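Local atomic coordinates of putative N-acetylmuramoyl-L-alanine amidase,autolysin cwp6 (Peptoclostridium difficile, PDB entry 5J72), a protein that probably hydrolyses the N-acetylmuramoyl-L-alanine bond of peptidoglycan with a zinc-dependent amidase domain, which is joined to three cell-wall-binding CWB2 modules. Residues Asp240-Ser245 / Ser294-Thr299; Leu274-Lys279 / Gln285-Ala290; Leu392-Thr397 / Asp424-Ser429; Lys495-Val500 / Gly632-Val637. All blocks are in the same frame, centred on the assembly; numbering follows the deposited sequence.

In the fold
Contacts 1 and 2 belong to the same CWB2 module, with centres about 14 Å apart, and they meet on strand 287-290: Ser245 OG lies 2.9 Å from Leu289 N, a probable hydrogen bond. Contact 3 lies in the third module, its centre about 24 Å from that of contact 2, yet the two modules touch there, Asn275 OD1 standing 3.6 Å from Ile393 CD1. Contact 4 is in the amidase domain, which also carries the zinc ion held by His460, Glu477 and His530; its centre is about 19 Å from that of contact 3, with nearest atoms about 6 Å apart. All four are structural packing away from the metal sites.

Contact 1: residues Asp240-Ser245 / Ser294-Thr299; sequences DRHETS and SVPQGT
His242 and Pro296 meet nearly at right angles, the proline putting CG 3.7 Å from His242 CB and 4.0 Å from His242 CG. The histidine CG lies beside its backbone N, opposite the carbonyl carbon (chi1 -44°), which sets CB and CG against the proline. The approach to the imidazole is oblique, and this is the one direct side-chain contact between 240-245 and 294-299. Beside it a water links the main-chain carbonyl of His242 to the hydroxyl of Thr299: it donates to His242 O at 2.9 Å and accepts from Thr299 OG1 at 2.8 Å. His242 O also accepts from Ser245 OG at 2.9 Å, a donor tilted 27° from the carbonyl plane. The oxygen thus has two partners.

Behind this shell, Asp240 is the N-cap of helix 241-253. Its OD1 takes Glu243 N at 2.9 Å in a nearly straight bond (165°), while its OD2 lies in plane at the edge of the His242 ring. Pro296 holds the matching N-cap position before helix 297-306. His242 ND1 makes a weak hydrogen bond with Leu289 O on strand 287-290 of this CWB2 module. Two helix starts are thus joined by little surface, 97 Å² in all, and by one water, a polar link that is directional but indirect.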
loop_
_atom_site.group_PDB
_atom_site.type_symbol
_atom_site.label_atom_id
_atom_site.label_comp_id
_atom_site.label_asym_id
_atom_site.label_seq_id
_atom_site.Cartn_x
_atom_site.Cartn_y
_atom_site.Cartn_z
ATOM N N ASP A 240 -13.708 10.453 -21.491
ATOM C CA ASP A 240 -13.674 9.239 -20.698
ATOM C C ASP A 240 -12.418 9.292 -19.807
ATOM O O ASP A 240 -11.658 10.243 -19.929
ATOM C CB ASP A 240 -13.622 7.984 -21.623
ATOM C CG ASP A 240 -12.369 7.774 -22.480
ATOM O OD1 ASP A 240 -11.392 8.509 -22.311
ATOM O OD2 ASP A 240 -12.378 6.864 -23.323
ATOM N N ARG A 241 -12.209 8.313 -18.970
ATOM C CA ARG A 241 -11.023 8.251 -18.070
ATOM C C ARG A 241 -9.742 8.318 -18.829
ATOM O O ARG A 241 -8.808 8.920 -18.345
ATOM C CB ARG A 241 -10.960 6.899 -17.364
ATOM C CG ARG A 241 -12.252 6.559 -16.717
ATOM C CD ARG A 241 -12.236 5.186 -16.141
ATOM N NE ARG A 241 -13.360 5.074 -15.240
ATOM C CZ ARG A 241 -13.476 4.118 -14.348
ATOM N NH1 ARG A 241 -12.543 3.190 -14.247
ATOM N NH2 ARG A 241 -14.523 4.078 -13.534
ATOM N N HIS A 242 -9.643 7.698 -20.028
ATOM C CA HIS A 242 -8.342 7.714 -20.722
ATOM C C HIS A 242 -7.982 9.073 -21.133
ATOM O O HIS A 242 -6.824 9.467 -20.953
ATOM C CB HIS A 242 -8.301 6.809 -21.997
ATOM C CG HIS A 242 -8.928 5.476 -21.787
ATOM N ND1 HIS A 242 -8.246 4.429 -21.199
ATOM C CD2 HIS A 242 -10.168 5.017 -22.072
ATOM C CE1 HIS A 242 -9.064 3.390 -21.136
ATOM N NE2 HIS A 242 -10.228 3.713 -21.655
ATOM N N GLU A 243 -8.950 9.850 -21.701
ATOM C CA GLU A 243 -8.616 11.193 -22.134
ATOM C C GLU A 243 -8.343 12.110 -20.899
ATOM O O GLU A 243 -7.468 12.928 -20.964
ATOM C CB GLU A 243 -9.786 11.841 -22.944
ATOM C CG GLU A 243 -9.218 13.065 -23.684
ATOM C CD GLU A 243 -10.311 13.889 -24.425
ATOM O OE1 GLU A 243 -11.528 13.719 -24.180
ATOM O OE2 GLU A 243 -9.899 14.712 -25.230
ATOM N N THR A 244 -9.122 11.980 -19.856
ATOM C CA THR A 244 -8.853 12.781 -18.652
ATOM C C THR A 244 -7.428 12.520 -18.131
ATOM O O THR A 244 -6.760 13.476 -17.773
ATOM C CB THR A 244 -9.866 12.447 -17.584
ATOM O OG1 THR A 244 -11.139 12.843 -18.100
ATOM C CG2 THR A 244 -9.580 13.246 -16.252
ATOM N N SER A 245 -6.942 11.230 -18.133
ATOM C CA SER A 245 -5.583 10.966 -17.662
ATOM C C SER A 245 -4.616 11.640 -18.594
ATOM O O SER A 245 -3.575 12.156 -18.183
ATOM C CB SER A 245 -5.332 9.450 -17.527
ATOM O OG SER A 245 -5.060 8.754 -18.739
ATOM N N SER A 294 -3.478 -1.377 -25.937
ATOM C CA SER A 294 -2.825 -0.171 -26.447
ATOM C C SER A 294 -3.329 1.061 -25.648
ATOM O O SER A 294 -4.391 0.988 -24.999
ATOM C CB SER A 294 -3.205 0.052 -27.918
ATOM O OG SER A 294 -4.616 0.286 -27.961
ATOM N N VAL A 295 -2.587 2.145 -25.707
ATOM C CA VAL A 295 -3.168 3.380 -25.159
ATOM C C VAL A 295 -3.959 3.976 -26.377
ATOM O O VAL A 295 -3.605 3.653 -27.520
ATOM C CB VAL A 295 -2.077 4.367 -24.692
ATOM C CG1 VAL A 295 -1.201 3.691 -23.610
ATOM C CG2 VAL A 295 -1.197 4.832 -25.876
ATOM N N PRO A 296 -4.989 4.817 -26.196
ATOM C CA PRO A 296 -5.740 5.408 -27.335
ATOM C C PRO A 296 -4.802 6.223 -28.196
ATOM O O PRO A 296 -3.742 6.676 -27.739
ATOM C CB PRO A 296 -6.803 6.277 -26.631
ATOM C CG PRO A 296 -6.967 5.590 -25.258
ATOM C CD PRO A 296 -5.555 5.231 -24.904
ATOM N N GLN A 297 -5.197 6.479 -29.459
ATOM C CA GLN A 297 -4.315 7.184 -30.375
ATOM C C GLN A 297 -3.894 8.552 -29.908
ATOM O O GLN A 297 -2.746 8.945 -30.107
ATOM C CB GLN A 297 -5.028 7.326 -31.773
ATOM C CG GLN A 297 -4.108 7.874 -32.909
ATOM C CD GLN A 297 -2.898 6.977 -33.205
ATOM O OE1 GLN A 297 -2.999 5.746 -33.287
ATOM N NE2 GLN A 297 -1.709 7.579 -33.350
ATOM N N GLY A 298 -4.837 9.326 -29.327
ATOM C CA GLY A 298 -4.482 10.664 -28.879
ATOM C C GLY A 298 -3.374 10.599 -27.837
ATOM O O GLY A 298 -2.419 11.381 -27.887
ATOM N N THR A 299 -3.502 9.673 -26.897
ATOM C CA THR A 299 -2.446 9.500 -25.859
ATOM C C THR A 299 -1.141 9.109 -26.510
ATOM O O THR A 299 -0.081 9.711 -26.263
ATOM C CB THR A 299 -2.925 8.447 -24.903
ATOM O OG1 THR A 299 -4.179 8.912 -24.383
ATOM C CG2 THR A 299 -1.955 8.214 -23.743
HETATM O O HOH W 1 -4.837 7.593 -21.993
#

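Contact 2: residues Leu274-Lys279 / Gln285-Ala290; sequences LNISSK and QPIILA
Ile287, with 61 Å² buried, is the residue on which both helix partners converge. Its CG1 and CD1 each lie about 4.0 Å from Ile276 CG2, and its CD1 also comes within 3.6 Å of Ser277 OG and 3.9 Å of Ser277 CA. The two isoleucine side chains lie alongside each other, running opposite ways. Ile276 offers its gamma methyl to the strand because CG1 stands anti to the backbone N (chi1 -165°), which leads the ethyl arm away from the strand; the side chain also touches Val353 and Phe357 of helix 346-357. Ile287 does the reverse and sends its longer, extended arm (chi2 167°) across to the helix.

This is the return half of a beta-alpha-beta crossover: strand 260-265, helix 270-283 and strand 287-290 follow in order, and the two strands pair in parallel in the four-stranded sheet of the CWB2 module. Only five residues separate the two segments, so the chain leaves the helix and soon enters strand 287-290, which packs against the same helix.

Ser277, with 19 Å² buried, meets the Ile287 methyl through its hydroxyl, although its CB points away from the strand. That OG is hydrogen-bonded to Ala273 O one helical turn back, which gives the buried hydroxyl a polar partner where it faces the CD1 methyl of Ile287.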
loop_
_atom_site.group_PDB
_atom_site.type_symbol
_atom_site.label_atom_id
_atom_site.label_comp_id
_atom_site.label_asym_id
_atom_site.label_seq_id
_atom_site.Cartn_x
_atom_site.Cartn_y
_atom_site.Cartn_z
ATOM N N LEU A 274 -4.863 3.002 -8.357
ATOM C CA LEU A 274 -4.811 3.399 -6.952
ATOM C C LEU A 274 -3.530 2.928 -6.292
ATOM O O LEU A 274 -2.871 3.700 -5.589
ATOM C CB LEU A 274 -6.014 2.640 -6.231
ATOM C CG LEU A 274 -6.238 2.956 -4.741
ATOM C CD1 LEU A 274 -7.631 2.499 -4.326
ATOM C CD2 LEU A 274 -5.277 2.263 -3.839
ATOM N N ASN A 275 -3.146 1.653 -6.530
ATOM C CA ASN A 275 -1.925 1.145 -5.899
ATOM C C ASN A 275 -0.643 1.907 -6.299
ATOM O O ASN A 275 0.253 1.944 -5.498
ATOM C CB ASN A 275 -1.730 -0.387 -6.281
ATOM C CG ASN A 275 -2.551 -1.253 -5.310
ATOM O OD1 ASN A 275 -2.669 -0.880 -4.128
ATOM N ND2 ASN A 275 -3.201 -2.364 -5.738
ATOM N N ILE A 276 -0.543 2.491 -7.550
ATOM C CA ILE A 276 0.700 3.188 -7.921
ATOM C C ILE A 276 0.593 4.733 -7.673
ATOM O O ILE A 276 1.543 5.470 -7.901
ATOM C CB ILE A 276 0.984 2.871 -9.421
ATOM C CG1 ILE A 276 2.436 3.245 -9.773
ATOM C CG2 ILE A 276 -0.031 3.654 -10.332
ATOM C CD1 ILE A 276 3.536 2.469 -8.922
ATOM N N SER A 277 -0.564 5.179 -7.181
ATOM C CA SER A 277 -0.862 6.611 -6.973
ATOM C C SER A 277 0.146 7.329 -6.071
ATOM O O SER A 277 0.607 8.445 -6.388
ATOM C CB SER A 277 -2.252 6.733 -6.291
ATOM O OG SER A 277 -3.173 6.879 -7.338
ATOM N N SER A 278 0.516 6.712 -4.941
ATOM C CA SER A 278 1.417 7.445 -4.060
ATOM C C SER A 278 2.765 7.569 -4.705
ATOM O O SER A 278 3.441 8.578 -4.483
ATOM C CB SER A 278 1.533 6.791 -2.659
ATOM O OG SER A 278 2.133 5.497 -2.736
ATOM N N LYS A 279 3.144 6.606 -5.509
ATOM C CA LYS A 279 4.481 6.661 -6.074
ATOM C C LYS A 279 4.498 7.666 -7.274
ATOM O O LYS A 279 5.416 8.501 -7.395
ATOM C CB LYS A 279 4.848 5.237 -6.530
ATOM C CG LYS A 279 6.143 5.222 -7.365
ATOM C CD LYS A 279 7.353 5.762 -6.541
ATOM C CE LYS A 279 8.651 5.543 -7.327
ATOM N NZ LYS A 279 9.723 6.488 -6.928
ATOM N N GLN A 285 4.789 12.371 -11.709
ATOM C CA GLN A 285 4.779 11.922 -13.124
ATOM C C GLN A 285 3.426 11.268 -13.257
ATOM O O GLN A 285 2.864 10.654 -12.323
ATOM C CB GLN A 285 5.986 11.030 -13.460
ATOM C CG GLN A 285 7.288 11.824 -13.359
ATOM C CD GLN A 285 7.506 12.746 -14.558
ATOM O OE1 GLN A 285 7.208 12.415 -15.711
ATOM N NE2 GLN A 285 7.994 13.941 -14.288
ATOM N N PRO A 286 2.812 11.377 -14.437
ATOM C CA PRO A 286 1.468 10.817 -14.569
ATOM C C PRO A 286 1.171 9.329 -14.630
ATOM O O PRO A 286 1.983 8.506 -15.025
ATOM C CB PRO A 286 0.959 11.466 -15.859
ATOM C CG PRO A 286 2.203 11.739 -16.673
ATOM C CD PRO A 286 3.396 11.789 -15.732
ATOM N N ILE A 287 -0.064 9.047 -14.239
ATOM C CA ILE A 287 -0.653 7.713 -14.403
ATOM C C ILE A 287 -1.435 7.827 -15.730
ATOM O O ILE A 287 -2.287 8.715 -15.894
ATOM C CB ILE A 287 -1.634 7.357 -13.264
ATOM C CG1 ILE A 287 -0.861 7.213 -11.910
ATOM C CG2 ILE A 287 -2.372 6.030 -13.627
ATOM C CD1 ILE A 287 -1.907 7.196 -10.713
ATOM N N ILE A 288 -1.093 6.960 -16.690
ATOM C CA ILE A 288 -1.724 7.006 -18.002
ATOM C C ILE A 288 -2.645 5.832 -18.045
ATOM O O ILE A 288 -2.225 4.690 -17.816
ATOM C CB ILE A 288 -0.630 6.914 -19.081
ATOM C CG1 ILE A 288 0.235 8.218 -19.123
ATOM C CG2 ILE A 288 -1.307 6.636 -20.463
ATOM C CD1 ILE A 288 -0.534 9.490 -19.627
ATOM N N LEU A 289 -3.917 6.079 -18.297
ATOM C CA LEU A 289 -4.851 4.983 -18.359
ATOM C C LEU A 289 -4.975 4.424 -19.815
ATOM O O LEU A 289 -5.084 5.180 -20.777
ATOM C CB LEU A 289 -6.216 5.426 -17.825
ATOM C CG LEU A 289 -6.153 5.865 -16.357
ATOM C CD1 LEU A 289 -7.609 6.242 -15.879
ATOM C CD2 LEU A 289 -5.605 4.680 -15.474
ATOM N N ALA A 290 -4.999 3.121 -19.933
ATOM C CA ALA A 290 -4.994 2.471 -21.247
ATOM C C ALA A 290 -6.038 1.375 -21.374
ATOM O O ALA A 290 -6.780 1.032 -20.442
ATOM C CB ALA A 290 -3.621 1.840 -21.453
#

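Contact 3: residues Leu392-Thr397 / Asp424-Ser429; sequences LITPKT and DSVINS
Val426 of helix 424-433 and Thr394 at the end of strand 391-394 reach toward each other tip to tip, methyl against methyl, with Val426 CG1 at 4.0 Å from Thr394 CG2. The pair joins a helix to the C-terminal end of a parallel strand in the third CWB2 module, where strand 391-394 runs alongside strand 362-370. The two valine branches do different work. CG1, anti to the backbone N (chi1 178°), faces the threonine methyl and lies 4.1 Å from Pro395 O. CG2 is turned to the loop beyond the strand, and rests on backbone instead of side chains. In this way one residue, with 78 Å² buried, supplies the whole helix side of the contact, against four consecutive residues of 394-397 that curve round it.

Thr394 can present its methyl because its hydroxyl is turned elsewhere: OG1 is anti to the backbone N (chi1 -164°) and is hydrogen-bonded to Tyr398 O and Ser400 N in the following loop. The CB atoms of Lys396 and Thr397 point away from the helix, so these two add main chain to the packing; the ammonium of Lys396 forms a salt bridge with Asp372. Nearby, a backbone hydrogen bond between Lys396 and Lys423 ties the loop to the residue just before the helix. The closest approaches are both made by Val426 CG2, at 3.4 Å from Lys396 O and 3.4 Å from Thr397 C.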
loop_
_atom_site.group_PDB
_atom_site.type_symbol
_atom_site.label_atom_id
_atom_site.label_comp_id
_atom_site.label_asym_id
_atom_site.label_seq_id
_atom_site.Cartn_x
_atom_site.Cartn_y
_atom_site.Cartn_z
ATOM N N LEU A 392 -0.621 1.646 2.050
ATOM C CA LEU A 392 -0.886 0.212 2.176
ATOM C C LEU A 392 -2.368 0.048 2.249
ATOM O O LEU A 392 -3.012 0.792 2.991
ATOM C CB LEU A 392 -0.254 -0.272 3.482
ATOM C CG LEU A 392 -0.362 -1.808 3.642
ATOM C CD1 LEU A 392 0.895 -2.299 4.288
ATOM C CD2 LEU A 392 -1.625 -2.094 4.493
ATOM N N ILE A 393 -2.962 -0.907 1.475
ATOM C CA ILE A 393 -4.389 -1.105 1.609
ATOM C C ILE A 393 -4.642 -2.533 2.168
ATOM O O ILE A 393 -3.903 -3.446 1.829
ATOM C CB ILE A 393 -5.168 -0.941 0.272
ATOM C CG1 ILE A 393 -4.604 -1.860 -0.838
ATOM C CG2 ILE A 393 -5.049 0.577 -0.175
ATOM C CD1 ILE A 393 -5.505 -1.838 -2.148
ATOM N N THR A 394 -5.675 -2.686 2.979
ATOM C CA THR A 394 -5.949 -4.004 3.549
ATOM C C THR A 394 -7.370 -3.943 3.986
ATOM O O THR A 394 -7.937 -2.870 4.196
ATOM C CB THR A 394 -4.969 -4.298 4.699
ATOM O OG1 THR A 394 -5.007 -5.707 4.995
ATOM C CG2 THR A 394 -5.287 -3.478 5.978
ATOM N N PRO A 395 -8.032 -5.114 4.099
ATOM C CA PRO A 395 -9.428 -5.031 4.531
ATOM C C PRO A 395 -9.570 -4.536 5.975
ATOM O O PRO A 395 -8.629 -4.576 6.748
ATOM C CB PRO A 395 -9.932 -6.509 4.356
ATOM C CG PRO A 395 -9.035 -7.066 3.299
ATOM C CD PRO A 395 -7.672 -6.483 3.681
ATOM N N LYS A 396 -10.778 -4.152 6.342
ATOM C CA LYS A 396 -11.018 -3.613 7.693
ATOM C C LYS A 396 -10.746 -4.620 8.801
ATOM O O LYS A 396 -10.329 -4.228 9.876
ATOM C CB LYS A 396 -12.494 -3.200 7.832
ATOM C CG LYS A 396 -12.956 -2.152 6.875
ATOM C CD LYS A 396 -14.392 -1.802 7.247
ATOM C CE LYS A 396 -15.353 -2.406 6.279
ATOM N NZ LYS A 396 -16.176 -1.352 5.639
ATOM N N THR A 397 -10.966 -5.934 8.536
ATOM C CA THR A 397 -10.842 -6.911 9.623
ATOM C C THR A 397 -9.602 -7.765 9.627
ATOM O O THR A 397 -9.462 -8.546 10.555
ATOM C CB THR A 397 -12.112 -7.816 9.632
ATOM O OG1 THR A 397 -12.068 -8.600 8.434
ATOM C CG2 THR A 397 -13.437 -7.008 9.644
ATOM N N ASP A 424 -9.066 -2.025 15.425
ATOM C CA ASP A 424 -7.886 -1.634 16.194
ATOM C C ASP A 424 -6.859 -2.651 16.079
ATOM O O ASP A 424 -5.661 -2.408 16.030
ATOM C CB ASP A 424 -8.249 -1.495 17.707
ATOM C CG ASP A 424 -9.104 -0.280 18.047
ATOM O OD1 ASP A 424 -9.249 0.605 17.182
ATOM O OD2 ASP A 424 -9.630 -0.223 19.174
ATOM N N SER A 425 -7.351 -3.876 16.081
ATOM C CA SER A 425 -6.565 -5.086 15.983
ATOM C C SER A 425 -5.620 -5.060 14.729
ATOM O O SER A 425 -4.433 -5.373 14.794
ATOM C CB SER A 425 -7.566 -6.243 15.862
ATOM O OG SER A 425 -6.910 -7.453 15.587
ATOM N N VAL A 426 -6.191 -4.698 13.601
ATOM C CA VAL A 426 -5.477 -4.645 12.315
ATOM C C VAL A 426 -4.441 -3.510 12.242
ATOM O O VAL A 426 -3.284 -3.765 11.910
ATOM C CB VAL A 426 -6.602 -4.472 11.264
ATOM C CG1 VAL A 426 -6.003 -4.339 9.853
ATOM C CG2 VAL A 426 -7.571 -5.675 11.359
ATOM N N ILE A 427 -4.870 -2.279 12.571
ATOM C CA ILE A 427 -3.914 -1.157 12.496
ATOM C C ILE A 427 -2.764 -1.384 13.538
ATOM O O ILE A 427 -1.574 -1.161 13.242
ATOM C CB ILE A 427 -4.692 0.199 12.679
ATOM C CG1 ILE A 427 -3.719 1.392 12.395
ATOM C CG2 ILE A 427 -5.307 0.317 14.080
ATOM C CD1 ILE A 427 -3.356 1.442 10.839
ATOM N N ASN A 428 -3.104 -1.903 14.728
ATOM C CA ASN A 428 -2.060 -2.133 15.729
ATOM C C ASN A 428 -1.115 -3.204 15.308
ATOM O O ASN A 428 0.069 -3.133 15.604
ATOM C CB ASN A 428 -2.676 -2.507 17.119
ATOM C CG ASN A 428 -1.549 -2.899 18.067
ATOM O OD1 ASN A 428 -1.313 -4.101 18.300
ATOM N ND2 ASN A 428 -0.725 -1.956 18.559
ATOM N N SER A 429 -1.616 -4.235 14.562
ATOM C CA SER A 429 -0.722 -5.288 14.069
ATOM C C SER A 429 0.277 -4.685 13.107
ATOM O O SER A 429 1.472 -4.971 13.134
ATOM C CB SER A 429 -1.529 -6.374 13.322
ATOM O OG SER A 429 -0.647 -7.279 12.700
#

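Contact 4: residues Lys495-Val500 / Gly632-Val637; sequences KGINVV and GIEDTV
The backbones of 495-500 and 632-637 come no nearer than 7.9 Å, between the CA atoms of Ile497 and Glu634, so side chains alone bridge the gap. Ile497 is the main apolar piece on its side, with 61 Å² buried. Its CG1 is anti to the carbonyl carbon (chi1 -71°) and the chain is extended to CD1, which meets Glu634 CB and Glu634 CG at 3.9 Å each; the two side chains run roughly perpendicular. The same methyl lies 4.3 Å from Val637 CG2, one helical turn on.

Glu634 is used along its length. Its aliphatic part, extended from CB (chi1 171°), lies against the isoleucine, and its carboxylate passes Lys495, where OE2 is 3.5 Å from both Lys495 CB and Lys495 CG. The lysine chain then bends so that its ammonium stays apart, with Lys495 NZ at 5.6 Å from Glu634 OE2: opposite charges that may attract, but no salt bridge. The other oxygen, OE1, is hydrogen-bonded to Tyr491 OH of helix 477-494, which gives the carboxylate a hydrogen-bonding partner outside the two segments.

Gly496, with positive phi (81°), is the C-prime residue of the Schellman motif that ends helix 477-494, and the turn hands the chain on to Ile497 and strand 498-501. That strand is at the edge of the amidase sheet, paired in parallel with strand 453-458. The C-terminal helix 619-637 meets the chain just before this strand, at Lys495 and Ile497, while Ile633 touches strands 453-458 and 525-532 and helix 477-494.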
loop_
_atom_site.group_PDB
_atom_site.type_symbol
_atom_site.label_atom_id
_atom_site.label_comp_id
_atom_site.label_asym_id
_atom_site.label_seq_id
_atom_site.Cartn_x
_atom_site.Cartn_y
_atom_site.Cartn_z
ATOM N N LYS A 495 -12.498 -14.908 6.793
ATOM C CA LYS A 495 -13.642 -15.542 7.493
ATOM C C LYS A 495 -13.414 -15.532 8.988
ATOM O O LYS A 495 -14.122 -16.231 9.705
ATOM C CB LYS A 495 -13.833 -16.979 6.986
ATOM C CG LYS A 495 -14.094 -17.011 5.492
ATOM C CD LYS A 495 -15.225 -16.051 5.174
ATOM C CE LYS A 495 -16.011 -16.561 4.016
ATOM N NZ LYS A 495 -15.800 -15.737 2.817
ATOM N N GLY A 496 -12.445 -14.761 9.495
ATOM C CA GLY A 496 -12.255 -14.666 10.938
ATOM C C GLY A 496 -11.473 -15.795 11.589
ATOM O O GLY A 496 -11.506 -15.935 12.806
ATOM N N ILE A 497 -10.748 -16.624 10.791
ATOM C CA ILE A 497 -9.946 -17.706 11.367
ATOM C C ILE A 497 -8.499 -17.201 11.513
ATOM O O ILE A 497 -8.014 -16.568 10.595
ATOM C CB ILE A 497 -10.073 -18.969 10.413
ATOM C CG1 ILE A 497 -11.520 -19.563 10.533
ATOM C CG2 ILE A 497 -9.019 -20.052 10.794
ATOM C CD1 ILE A 497 -12.063 -20.346 9.298
ATOM N N ASN A 498 -7.858 -17.425 12.616
ATOM C CA ASN A 498 -6.487 -17.006 12.828
ATOM C C ASN A 498 -5.564 -17.925 12.074
ATOM O O ASN A 498 -5.731 -19.133 12.184
ATOM C CB ASN A 498 -6.132 -17.094 14.295
ATOM C CG ASN A 498 -7.080 -16.270 15.116
ATOM O OD1 ASN A 498 -7.544 -16.735 16.165
ATOM N ND2 ASN A 498 -7.465 -15.077 14.651
ATOM N N VAL A 499 -4.579 -17.373 11.348
ATOM C CA VAL A 499 -3.676 -18.205 10.581
ATOM C C VAL A 499 -2.286 -17.882 10.876
ATOM O O VAL A 499 -1.931 -16.703 10.880
ATOM C CB VAL A 499 -3.909 -18.028 9.066
ATOM C CG1 VAL A 499 -3.013 -18.993 8.265
ATOM C CG2 VAL A 499 -5.357 -18.285 8.727
ATOM N N VAL A 500 -1.470 -18.895 11.150
ATOM C CA VAL A 500 -0.037 -18.654 11.304
ATOM C C VAL A 500 0.621 -19.375 10.115
ATOM O O VAL A 500 0.375 -20.575 9.937
ATOM C CB VAL A 500 0.558 -19.241 12.626
ATOM C CG1 VAL A 500 2.063 -19.069 12.626
ATOM C CG2 VAL A 500 -0.049 -18.560 13.881
ATOM N N GLY A 632 -12.156 -25.668 2.318
ATOM C CA GLY A 632 -12.153 -27.011 2.910
ATOM C C GLY A 632 -11.705 -26.970 4.347
ATOM O O GLY A 632 -12.212 -27.691 5.191
ATOM N N ILE A 633 -10.687 -26.131 4.674
ATOM C CA ILE A 633 -10.237 -26.024 6.055
ATOM C C ILE A 633 -11.349 -25.400 6.948
ATOM O O ILE A 633 -11.579 -25.871 8.079
ATOM C CB ILE A 633 -8.937 -25.151 6.160
ATOM C CG1 ILE A 633 -7.762 -25.961 5.482
ATOM C CG2 ILE A 633 -8.598 -24.778 7.660
ATOM C CD1 ILE A 633 -6.453 -25.059 5.304
ATOM N N GLU A 634 -11.967 -24.327 6.461
ATOM C CA GLU A 634 -13.049 -23.660 7.206
ATOM C C GLU A 634 -14.200 -24.711 7.452
ATOM O O GLU A 634 -14.749 -24.753 8.569
ATOM C CB GLU A 634 -13.566 -22.494 6.378
ATOM C CG GLU A 634 -14.835 -21.901 6.976
ATOM C CD GLU A 634 -15.440 -20.833 6.059
ATOM O OE1 GLU A 634 -15.489 -21.030 4.832
ATOM O OE2 GLU A 634 -15.851 -19.793 6.610
ATOM N N ASP A 635 -14.540 -25.506 6.447
ATOM C CA ASP A 635 -15.518 -26.582 6.604
ATOM C C ASP A 635 -15.196 -27.417 7.787
ATOM O O ASP A 635 -16.094 -27.809 8.549
ATOM C CB ASP A 635 -15.486 -27.568 5.445
ATOM C CG ASP A 635 -16.024 -27.023 4.162
ATOM O OD1 ASP A 635 -16.792 -26.048 4.207
ATOM O OD2 ASP A 635 -15.697 -27.584 3.093
ATOM N N THR A 636 -13.930 -27.708 7.953
ATOM C CA THR A 636 -13.458 -28.559 9.005
ATOM C C THR A 636 -13.381 -27.928 10.366
ATOM O O THR A 636 -13.847 -28.564 11.325
ATOM C CB THR A 636 -12.048 -29.081 8.600
ATOM O OG1 THR A 636 -12.124 -29.672 7.307
ATOM C CG2 THR A 636 -11.537 -30.131 9.567
ATOM N N VAL A 637 -12.858 -26.701 10.512
ATOM C CA VAL A 637 -12.660 -26.176 11.864
ATOM C C VAL A 637 -13.761 -25.258 12.398
ATOM O O VAL A 637 -13.742 -24.974 13.598
ATOM C CB VAL A 637 -11.288 -25.402 11.969
ATOM C CG1 VAL A 637 -10.096 -26.288 11.526
ATOM C CG2 VAL A 637 -11.333 -24.150 11.131
#